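Local atomic coordinates of ABC transporter periplasmic peptide-binding protein (Pseudoalteromonas, PDB entry 4QFL), a protein that binds dipeptides such as Ala-Phe in the periplasm, probably delivering them to a membrane ABC transporter for uptake. Residues Gly98-Thr103 with Thr110-Ala115; Asp117-Phe122 with His161-Glu166; Val185-Tyr190 with Tyr206-Gly211. One frame throughout, in Å; residues are numbered along the deposited sequence.

Contact 1. Residues Gly98-Thr103 with Thr110-Ala115; sequences GVKFHT and TREFNA
Val99 and Phe113 lie opposite each other in two loop segments that run past one another in antiparallel fashion, joined directly by a backbone hydrogen bond of 2.9 Å from Phe113 N to Val99 O. Water extends the pairing: one molecule accepts from Val99 N and donates to Phe113 O, and another links Phe101 N to Arg111 O. The side chains of Val99 and Phe113 then run alongside each other, their CB atoms 3.9 Å apart. Phe113 CG stands anti to its own backbone N (chi1 160°), which carries the ring on from Val99 toward the helix that follows. From another direction Phe101 crosses the base of the same side chain at a slant, its CE2 atom 3.8 Å from Phe113 CB.

Glu112 reaches back to the start of the other segment on an extended chain. A third water accepts from Gly98 N and donates to Glu112 OE1, although the exact placing of Glu112 OE1 is doubtful because it sits too close to Gly98 CA. Glu112 OE2 rests against the aliphatic part of Lys100, 3.6 Å from Lys100 CE. Lys100 NZ stays 4.8 Å from Glu112 OE2, so the opposite charges probably attract without forming a salt bridge. With an alanine in place of Glu112, Lys100 would probably lose its flanking neighbour and the nearby opposite charge, and the water on Gly98 N its carboxylate acceptor.

Arg111 NH1 donates to Glu112 O from above the carbonyl plane and also forms a salt bridge with Asp117 OD2. Both segments belong to the connection between strand 90-95 and helix 115-126: Asn114 caps that helix at its N terminus, Phe113 packs on Val118 within it, and Arg111 lies against Lys188 and Glu189 of helix 188-196.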
loop_
_atom_site.group_PDB
_atom_site.type_symbol
_atom_site.label_atom_id
_atom_site.label_comp_id
_atom_site.label_asym_id
_atom_site.label_seq_id
_atom_site.Cartn_x
_atom_site.Cartn_y
_atom_site.Cartn_z
ATOM N N GLY A 98 28.015 4.143 -11.866
ATOM C CA GLY A 98 27.730 3.702 -13.215
ATOM C C GLY A 98 26.262 3.481 -13.525
ATOM O O GLY A 98 25.929 2.782 -14.477
ATOM N N VAL A 99 25.373 4.082 -12.746
ATOM C CA VAL A 99 23.944 3.895 -12.974
ATOM C C VAL A 99 23.404 5.042 -13.796
ATOM O O VAL A 99 23.542 6.196 -13.415
ATOM C CB VAL A 99 23.153 3.849 -11.663
ATOM C CG1 VAL A 99 21.658 3.794 -11.964
ATOM C CG2 VAL A 99 23.600 2.663 -10.812
ATOM N N LYS A 100 22.785 4.718 -14.924
ATOM C CA LYS A 100 22.293 5.737 -15.843
ATOM C C LYS A 100 20.804 5.983 -15.701
ATOM O O LYS A 100 20.015 5.044 -15.647
ATOM C CB LYS A 100 22.584 5.342 -17.296
ATOM C CG LYS A 100 24.037 5.515 -17.719
ATOM C CD LYS A 100 24.242 4.980 -19.106
ATOM C CE LYS A 100 25.707 4.914 -19.464
ATOM N NZ LYS A 100 25.870 4.400 -20.843
ATOM N N PHE A 101 20.425 7.250 -15.655
ATOM C CA PHE A 101 19.024 7.614 -15.776
ATOM C C PHE A 101 18.532 7.400 -17.199
ATOM O O PHE A 101 19.318 7.415 -18.145
ATOM C CB PHE A 101 18.793 9.061 -15.344
ATOM C CG PHE A 101 18.811 9.247 -13.858
ATOM C CD1 PHE A 101 17.732 8.847 -13.082
ATOM C CD2 PHE A 101 19.908 9.805 -13.229
ATOM C CE1 PHE A 101 17.741 9.008 -11.708
ATOM C CE2 PHE A 101 19.922 9.966 -11.858
ATOM C CZ PHE A 101 18.837 9.561 -11.098
ATOM N N HIS A 102 17.223 7.201 -17.331
ATOM C CA HIS A 102 16.573 7.004 -18.628
ATOM C C HIS A 102 16.832 8.109 -19.631
ATOM O O HIS A 102 16.847 9.293 -19.301
ATOM C CB HIS A 102 15.055 6.893 -18.464
ATOM C CG HIS A 102 14.617 5.710 -17.667
ATOM N ND1 HIS A 102 13.413 5.674 -17.003
ATOM C CD2 HIS A 102 15.213 4.519 -17.433
ATOM C CE1 HIS A 102 13.287 4.514 -16.387
ATOM N NE2 HIS A 102 14.367 3.796 -16.631
ATOM N N THR A 103 17.043 7.706 -20.870
ATOM C CA THR A 103 16.874 8.611 -21.975
ATOM C C THR A 103 15.439 8.404 -22.417
ATOM O O THR A 103 15.038 7.292 -22.764
ATOM C CB THR A 103 17.835 8.289 -23.122
ATOM O OG1 THR A 103 19.180 8.540 -22.697
ATOM C CG2 THR A 103 17.518 9.146 -24.341
ATOM N N THR A 110 23.054 14.082 -18.696
ATOM C CA THR A 110 24.421 14.487 -18.999
ATOM C C THR A 110 25.393 13.932 -17.963
ATOM O O THR A 110 26.597 14.140 -18.057
ATOM C CB THR A 110 24.567 16.020 -19.063
ATOM O OG1 THR A 110 24.311 16.592 -17.775
ATOM C CG2 THR A 110 23.600 16.599 -20.068
ATOM N N ARG A 111 24.853 13.230 -16.972
ATOM C CA ARG A 111 25.656 12.601 -15.932
ATOM C C ARG A 111 24.937 11.379 -15.372
ATOM O O ARG A 111 23.749 11.183 -15.616
ATOM C CB ARG A 111 25.965 13.595 -14.809
ATOM C CG ARG A 111 24.742 14.111 -14.077
ATOM C CD ARG A 111 25.074 14.505 -12.647
ATOM N NE ARG A 111 23.899 15.010 -11.937
ATOM C CZ ARG A 111 23.091 14.254 -11.196
ATOM N NH1 ARG A 111 23.335 12.958 -11.046
ATOM N NH2 ARG A 111 22.049 14.800 -10.580
ATOM N N GLU A 112 25.665 10.547 -14.637
ATOM C CA GLU A 112 25.069 9.368 -14.032
ATOM C C GLU A 112 24.579 9.652 -12.614
ATOM O O GLU A 112 24.901 10.680 -12.010
ATOM C CB GLU A 112 26.062 8.200 -14.046
ATOM C CG GLU A 112 26.505 7.799 -15.447
ATOM C CD GLU A 112 27.347 6.541 -15.470
ATOM O OE1 GLU A 112 27.862 6.152 -14.403
ATOM O OE2 GLU A 112 27.500 5.939 -16.554
ATOM N N PHE A 113 23.790 8.721 -12.096
ATOM C CA PHE A 113 23.281 8.775 -10.733
ATOM C C PHE A 113 24.372 9.000 -9.674
ATOM O O PHE A 113 25.424 8.346 -9.684
ATOM C CB PHE A 113 22.503 7.488 -10.437
ATOM C CG PHE A 113 22.355 7.206 -8.988
ATOM C CD1 PHE A 113 21.579 8.029 -8.192
ATOM C CD2 PHE A 113 22.992 6.122 -8.413
ATOM C CE1 PHE A 113 21.444 7.778 -6.842
ATOM C CE2 PHE A 113 22.868 5.863 -7.067
ATOM C CZ PHE A 113 22.088 6.695 -6.277
ATOM N N ASN A 114 24.123 9.941 -8.768
ATOM C CA ASN A 114 25.052 10.188 -7.668
ATOM C C ASN A 114 24.330 10.710 -6.440
ATOM O O ASN A 114 23.092 10.742 -6.404
ATOM C CB ASN A 114 26.179 11.143 -8.085
ATOM C CG ASN A 114 25.673 12.523 -8.443
ATOM O OD1 ASN A 114 24.705 13.014 -7.865
ATOM N ND2 ASN A 114 26.324 13.157 -9.416
ATOM N N ALA A 115 25.108 11.100 -5.436
ATOM C CA ALA A 115 24.575 11.579 -4.161
ATOM C C ALA A 115 23.565 12.719 -4.301
ATOM O O ALA A 115 22.648 12.841 -3.500
ATOM C CB ALA A 115 25.716 12.000 -3.246
HETATM O O HOH W 1 28.540 6.755 -11.695
HETATM O O HOH W 2 25.983 5.778 -10.757
HETATM O O HOH W 3 22.871 8.634 -16.525
#

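Contact 2. Residues Asp117-Phe122 with His161-Glu166; sequences DVIFTF and HQVRFE
Val118, Ile119 and Phe122 on one side of helix 115-126 pack onto Val163 and Phe165 of strand 162-167, an inner strand of a four-stranded antiparallel sheet. This is two-layer alpha/beta packing, in which the axes of the helix and strand segments approach to 9.6 Å and their directions differ by 32°. No hydrogen bond crosses the interface; it is built from apolar side chains.

Phe165 shows how the layers meet. Its CB leaves the strand beside the helix rather than straight at it, and CG is anti to the carbonyl carbon (chi1 -72°), a setting that turns the ring toward the helix. Contacts with the helix start at the outer ring atoms. CE1 approaches the CG1 methyl of Val118, while Phe165 CE2 meets Phe122 CB at 4.1 Å, near the plane of the Phe165 ring. At the tip, Phe165 CZ lies 4.1 Å from Val118 CG1 and also approaches Phe122 CD2. The two rings form an offset edge-to-face pair, the edge of Phe165 directed at the face of Phe122, with centroids 6.0 Å apart and planes at 66°.

Val163 divides its two methyls between neighbouring helix residues. Val163 CG2, held between its backbone N and carbonyl carbon, touches Val118 CG1 at 4.0 Å, whereas Val163 CG1 reaches Ile119 CG1, the two side chains passing antiparallel, flank to flank. On the neighbouring strands, Ile155 of strand 152-159 touches Val163 and Phe165, and Phe93 of strand 90-95 meets the Phe165 ring. Within the helix, Asp117 O accepts two donors from opposite faces of its carbonyl plane: Thr121 N at 2.9 Å and Thr121 OG1 at 2.7 Å.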
loop_
_atom_site.group_PDB
_atom_site.type_symbol
_atom_site.label_atom_id
_atom_site.label_comp_id
_atom_site.label_asym_id
_atom_site.label_seq_id
_atom_site.Cartn_x
_atom_site.Cartn_y
_atom_site.Cartn_z
ATOM N N ASP A 117 21.239 13.150 -6.416
ATOM C CA ASP A 117 19.909 12.617 -6.710
ATOM C C ASP A 117 19.218 12.113 -5.454
ATOM O O ASP A 117 18.004 12.257 -5.286
ATOM C CB ASP A 117 20.026 11.493 -7.727
ATOM C CG ASP A 117 20.692 11.947 -9.008
ATOM O OD1 ASP A 117 20.160 12.881 -9.642
ATOM O OD2 ASP A 117 21.754 11.386 -9.364
ATOM N N VAL A 118 20.006 11.524 -4.564
ATOM C CA VAL A 118 19.485 11.029 -3.300
ATOM C C VAL A 118 19.045 12.196 -2.442
ATOM O O VAL A 118 17.934 12.206 -1.898
ATOM C CB VAL A 118 20.535 10.191 -2.565
ATOM C CG1 VAL A 118 20.032 9.762 -1.194
ATOM C CG2 VAL A 118 20.910 8.976 -3.409
ATOM N N ILE A 119 19.914 13.195 -2.336
ATOM C CA ILE A 119 19.612 14.357 -1.529
ATOM C C ILE A 119 18.393 15.080 -2.080
ATOM O O ILE A 119 17.533 15.508 -1.317
ATOM C CB ILE A 119 20.825 15.293 -1.402
ATOM C CG1 ILE A 119 22.005 14.507 -0.821
ATOM C CG2 ILE A 119 20.493 16.447 -0.495
ATOM C CD1 ILE A 119 23.366 15.127 -1.061
ATOM N N PHE A 120 18.292 15.195 -3.402
ATOM C CA PHE A 120 17.125 15.849 -3.981
ATOM C C PHE A 120 15.836 15.078 -3.761
ATOM O O PHE A 120 14.829 15.635 -3.326
ATOM C CB PHE A 120 17.266 16.066 -5.475
ATOM C CG PHE A 120 15.966 16.432 -6.129
ATOM C CD1 PHE A 120 15.488 17.739 -6.064
ATOM C CD2 PHE A 120 15.193 15.469 -6.761
ATOM C CE1 PHE A 120 14.270 18.087 -6.651
ATOM C CE2 PHE A 120 13.970 15.805 -7.351
ATOM C CZ PHE A 120 13.505 17.112 -7.293
ATOM N N THR A 121 15.861 13.805 -4.124
ATOM C CA THR A 121 14.691 12.940 -3.999
ATOM C C THR A 121 14.100 12.964 -2.598
ATOM O O THR A 121 12.879 13.104 -2.411
ATOM C CB THR A 121 15.053 11.487 -4.344
ATOM O OG1 THR A 121 15.510 11.423 -5.696
ATOM C CG2 THR A 121 13.834 10.585 -4.168
ATOM N N PHE A 122 14.970 12.818 -1.607
ATOM C CA PHE A 122 14.492 12.702 -0.234
ATOM C C PHE A 122 14.324 14.032 0.502
ATOM O O PHE A 122 13.458 14.146 1.372
ATOM C CB PHE A 122 15.282 11.637 0.545
ATOM C CG PHE A 122 15.076 10.248 -0.010
ATOM C CD1 PHE A 122 13.910 9.550 0.259
ATOM C CD2 PHE A 122 16.006 9.683 -0.868
ATOM C CE1 PHE A 122 13.695 8.311 -0.277
ATOM C CE2 PHE A 122 15.790 8.438 -1.411
ATOM C CZ PHE A 122 14.627 7.756 -1.119
ATOM N N HIS A 161 29.394 9.649 -4.152
ATOM C CA HIS A 161 28.625 8.411 -4.028
ATOM C C HIS A 161 28.542 7.894 -2.588
ATOM O O HIS A 161 28.615 6.688 -2.338
ATOM C CB HIS A 161 29.139 7.335 -5.002
ATOM C CG HIS A 161 29.107 7.770 -6.434
ATOM N ND1 HIS A 161 28.003 7.596 -7.240
ATOM C CD2 HIS A 161 30.027 8.412 -7.188
ATOM C CE1 HIS A 161 28.251 8.101 -8.436
ATOM N NE2 HIS A 161 29.474 8.599 -8.432
ATOM N N GLN A 162 28.380 8.819 -1.647
ATOM C CA GLN A 162 28.038 8.466 -0.276
ATOM C C GLN A 162 27.303 9.628 0.396
ATOM O O GLN A 162 27.692 10.791 0.260
ATOM C CB GLN A 162 29.276 8.056 0.523
ATOM C CG GLN A 162 28.969 7.628 1.953
ATOM C CD GLN A 162 30.189 7.138 2.704
ATOM O OE1 GLN A 162 30.907 7.918 3.316
ATOM N NE2 GLN A 162 30.421 5.843 2.670
ATOM N N VAL A 163 26.220 9.314 1.097
ATOM C CA VAL A 163 25.474 10.333 1.811
ATOM C C VAL A 163 25.223 9.844 3.213
ATOM O O VAL A 163 25.313 8.653 3.482
ATOM C CB VAL A 163 24.118 10.643 1.133
ATOM C CG1 VAL A 163 24.332 11.131 -0.291
ATOM C CG2 VAL A 163 23.209 9.412 1.160
ATOM N N ARG A 164 24.905 10.765 4.109
ATOM C CA ARG A 164 24.547 10.396 5.468
ATOM C C ARG A 164 23.268 11.120 5.894
ATOM O O ARG A 164 23.221 12.347 5.906
ATOM C CB ARG A 164 25.708 10.704 6.418
ATOM C CG ARG A 164 25.401 10.474 7.875
ATOM C CD ARG A 164 26.549 10.924 8.768
ATOM N NE ARG A 164 26.774 12.369 8.703
ATOM C CZ ARG A 164 27.897 12.934 8.269
ATOM N NH1 ARG A 164 28.904 12.173 7.863
ATOM N NH2 ARG A 164 28.015 14.258 8.245
ATOM N N PHE A 165 22.224 10.353 6.198
ATOM C CA PHE A 165 20.981 10.904 6.735
ATOM C C PHE A 165 21.152 11.218 8.228
ATOM O O PHE A 165 21.615 10.375 8.997
ATOM C CB PHE A 165 19.814 9.910 6.569
ATOM C CG PHE A 165 19.323 9.742 5.149
ATOM C CD1 PHE A 165 20.100 9.100 4.189
ATOM C CD2 PHE A 165 18.054 10.184 4.788
ATOM C CE1 PHE A 165 19.634 8.930 2.882
ATOM C CE2 PHE A 165 17.579 10.011 3.490
ATOM C CZ PHE A 165 18.372 9.385 2.535
ATOM N N GLU A 166 20.770 12.426 8.635
ATOM C CA GLU A 166 20.775 12.795 10.047
ATOM C C GLU A 166 19.339 12.871 10.565
ATOM O O GLU A 166 18.535 13.664 10.072
ATOM C CB GLU A 166 21.473 14.139 10.250
ATOM C CG GLU A 166 22.849 14.221 9.623
ATOM C CD GLU A 166 23.898 13.482 10.432
ATOM O OE1 GLU A 166 23.535 12.858 11.452
ATOM O OE2 GLU A 166 25.089 13.528 10.050
#

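Contact 3. Residues Val185-Tyr190 with Tyr206-Gly211; sequences VLSKEY and YPVGTG
Tyr190 OH donates a short hydrogen bond of 2.5 Å to Tyr206 O, meeting the acceptor in the carbonyl plane. The phenol extends from the first turn of helix 188-196 with CG anti to its backbone N (chi1 -178°), and this places the hydroxyl at the backbone carbonyl of Tyr206. There the OH also comes alongside Tyr206 CB, at 3.5 Å.

The same ring is covered on one face by Val208. The CG2 methyl sits 3.6 Å from the centroid of the Tyr190 ring and 19° off its normal, a CH-pi contact displaced toward the rim, with Val208 CG2 only 3.4 Å from Tyr190 CD2. The other methyl, Val208 CG1, turns to Ser187 and meets its CB at 3.9 Å, so one valine straddles the start of the helix and its tyrosine. The hydroxyl bond fixes where the phenol points, while the methyl over its face probably hinders rotation of the ring.

Two waters bridge the segments. One accepts from Ser187 N and donates to Val208 O at 2.7 Å, lying at the edge of the Tyr190 ring in its plane; the other donates to both Val185 O and Thr210 OG1, bridging backbone to side chain. Phe203 and Phe107 also meet the Tyr190 ring, and Tyr106 OH bonds Pro207 O. Ser187 OG accepts from Tyr190 N at 2.9 Å, 164° at the hydrogen, which makes this a classic serine N-cap, here at a helix start docked on the loop leading into strand 213-219.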
loop_
_atom_site.group_PDB
_atom_site.type_symbol
_atom_site.label_atom_id
_atom_site.label_comp_id
_atom_site.label_asym_id
_atom_site.label_seq_id
_atom_site.Cartn_x
_atom_site.Cartn_y
_atom_site.Cartn_z
ATOM N N VAL A 185 14.310 6.384 -6.147
ATOM C CA VAL A 185 15.241 7.467 -6.458
ATOM C C VAL A 185 14.873 8.224 -7.738
ATOM O O VAL A 185 14.700 7.616 -8.801
ATOM C CB VAL A 185 16.671 6.928 -6.608
ATOM C CG1 VAL A 185 17.610 8.045 -7.031
ATOM C CG2 VAL A 185 17.125 6.307 -5.302
ATOM N N LEU A 186 14.774 9.548 -7.633
ATOM C CA LEU A 186 14.401 10.393 -8.765
ATOM C C LEU A 186 15.601 11.113 -9.378
ATOM O O LEU A 186 16.689 11.106 -8.811
ATOM C CB LEU A 186 13.357 11.430 -8.336
ATOM C CG LEU A 186 12.111 10.875 -7.650
ATOM C CD1 LEU A 186 11.180 12.009 -7.235
ATOM C CD2 LEU A 186 11.420 9.945 -8.593
ATOM N N SER A 187 15.380 11.735 -10.534
ATOM C CA SER A 187 16.422 12.479 -11.247
ATOM C C SER A 187 16.471 13.964 -10.895
ATOM O O SER A 187 15.543 14.714 -11.210
ATOM C CB SER A 187 16.227 12.372 -12.758
ATOM O OG SER A 187 17.098 13.278 -13.420
ATOM N N LYS A 188 17.564 14.390 -10.271
ATOM C CA LYS A 188 17.757 15.804 -9.994
ATOM C C LYS A 188 17.980 16.591 -11.275
ATOM O O LYS A 188 17.454 17.696 -11.433
ATOM C CB LYS A 188 18.912 16.044 -9.029
ATOM C CG LYS A 188 18.980 17.499 -8.599
ATOM C CD LYS A 188 20.111 17.789 -7.644
ATOM C CE LYS A 188 20.071 19.252 -7.234
ATOM N NZ LYS A 188 21.168 19.621 -6.300
ATOM N N GLU A 189 18.758 16.033 -12.196
ATOM C CA GLU A 189 19.007 16.747 -13.442
ATOM C C GLU A 189 17.706 17.024 -14.188
ATOM O O GLU A 189 17.481 18.131 -14.662
ATOM C CB GLU A 189 19.998 16.010 -14.339
ATOM C CG GLU A 189 20.285 16.778 -15.624
ATOM C CD GLU A 189 21.330 16.112 -16.492
ATOM O OE1 GLU A 189 21.599 14.913 -16.269
ATOM O OE2 GLU A 189 21.879 16.788 -17.395
ATOM N N TYR A 190 16.848 16.018 -14.285
ATOM C CA TYR A 190 15.548 16.194 -14.913
ATOM C C TYR A 190 14.788 17.274 -14.166
ATOM O O TYR A 190 14.278 18.217 -14.767
ATOM C CB TYR A 190 14.774 14.873 -14.891
ATOM C CG TYR A 190 13.416 14.893 -15.564
ATOM C CD1 TYR A 190 13.211 15.558 -16.768
ATOM C CD2 TYR A 190 12.345 14.219 -15.006
ATOM C CE1 TYR A 190 11.973 15.568 -17.377
ATOM C CE2 TYR A 190 11.110 14.217 -15.606
ATOM C CZ TYR A 190 10.923 14.894 -16.794
ATOM O OH TYR A 190 9.680 14.884 -17.396
ATOM N N TYR A 206 5.668 12.759 -16.419
ATOM C CA TYR A 206 6.572 12.198 -17.408
ATOM C C TYR A 206 7.854 11.861 -16.691
ATOM O O TYR A 206 8.749 12.685 -16.568
ATOM C CB TYR A 206 6.811 13.190 -18.533
ATOM C CG TYR A 206 5.551 13.502 -19.266
ATOM C CD1 TYR A 206 4.721 14.520 -18.833
ATOM C CD2 TYR A 206 5.170 12.765 -20.374
ATOM C CE1 TYR A 206 3.546 14.819 -19.501
ATOM C CE2 TYR A 206 3.998 13.051 -21.051
ATOM C CZ TYR A 206 3.189 14.086 -20.608
ATOM O OH TYR A 206 2.019 14.394 -21.261
ATOM N N PRO A 207 7.925 10.631 -16.198
ATOM C CA PRO A 207 8.927 10.222 -15.227
ATOM C C PRO A 207 10.280 9.916 -15.847
ATOM O O PRO A 207 10.380 9.520 -17.021
ATOM C CB PRO A 207 8.324 8.948 -14.644
ATOM C CG PRO A 207 7.540 8.378 -15.758
ATOM C CD PRO A 207 7.004 9.534 -16.546
ATOM N N VAL A 208 11.317 10.103 -15.034
ATOM C CA VAL A 208 12.643 9.615 -15.352
ATOM C C VAL A 208 13.162 8.835 -14.165
ATOM O O VAL A 208 13.283 9.370 -13.073
ATOM C CB VAL A 208 13.617 10.765 -15.657
ATOM C CG1 VAL A 208 15.027 10.228 -15.826
ATOM C CG2 VAL A 208 13.172 11.511 -16.914
ATOM N N GLY A 209 13.466 7.560 -14.381
ATOM C CA GLY A 209 13.966 6.711 -13.322
ATOM C C GLY A 209 15.240 6.024 -13.734
ATOM O O GLY A 209 15.869 6.403 -14.714
ATOM N N THR A 210 15.626 5.006 -12.979
ATOM C CA THR A 210 16.800 4.217 -13.323
ATOM C C THR A 210 16.401 2.768 -13.530
ATOM O O THR A 210 17.265 1.892 -13.677
ATOM C CB THR A 210 17.866 4.274 -12.215
ATOM O OG1 THR A 210 17.292 3.860 -10.966
ATOM C CG2 THR A 210 18.402 5.682 -12.074
ATOM N N GLY A 211 15.085 2.536 -13.549
ATOM C CA GLY A 211 14.499 1.209 -13.549
ATOM C C GLY A 211 14.566 0.493 -14.877
ATOM O O GLY A 211 14.998 1.069 -15.879
HETATM O O HOH W 4 14.976 5.130 -10.096
HETATM O O HOH W 5 12.837 11.795 -11.987
#

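The three contacts form one cluster, with contact 1 about 9 Å from contact 3 and about 15 Å from contact 2, centre to centre; contacts 2 and 3 are also about 15 Å apart. Asp117, in the helix segment of contact 2, joins its neighbours through both carboxylate oxygens: besides the salt bridge to Arg111 (2.8 Å from Asp117 OD2 to Arg111 NH1), its OD1 probably accepts from Lys188 N. A probable hydrogen bond between Leu186 N and Thr121 OG1 (2.8 Å) joins contacts 2 and 3, and another between His102 NE2 and Gly211 O (2.9 Å) joins contacts 1 and 3. None of the segments supplies a residue to the Ala-Phe pocket, lined by Thr48, Arg383 and Asp436 among others.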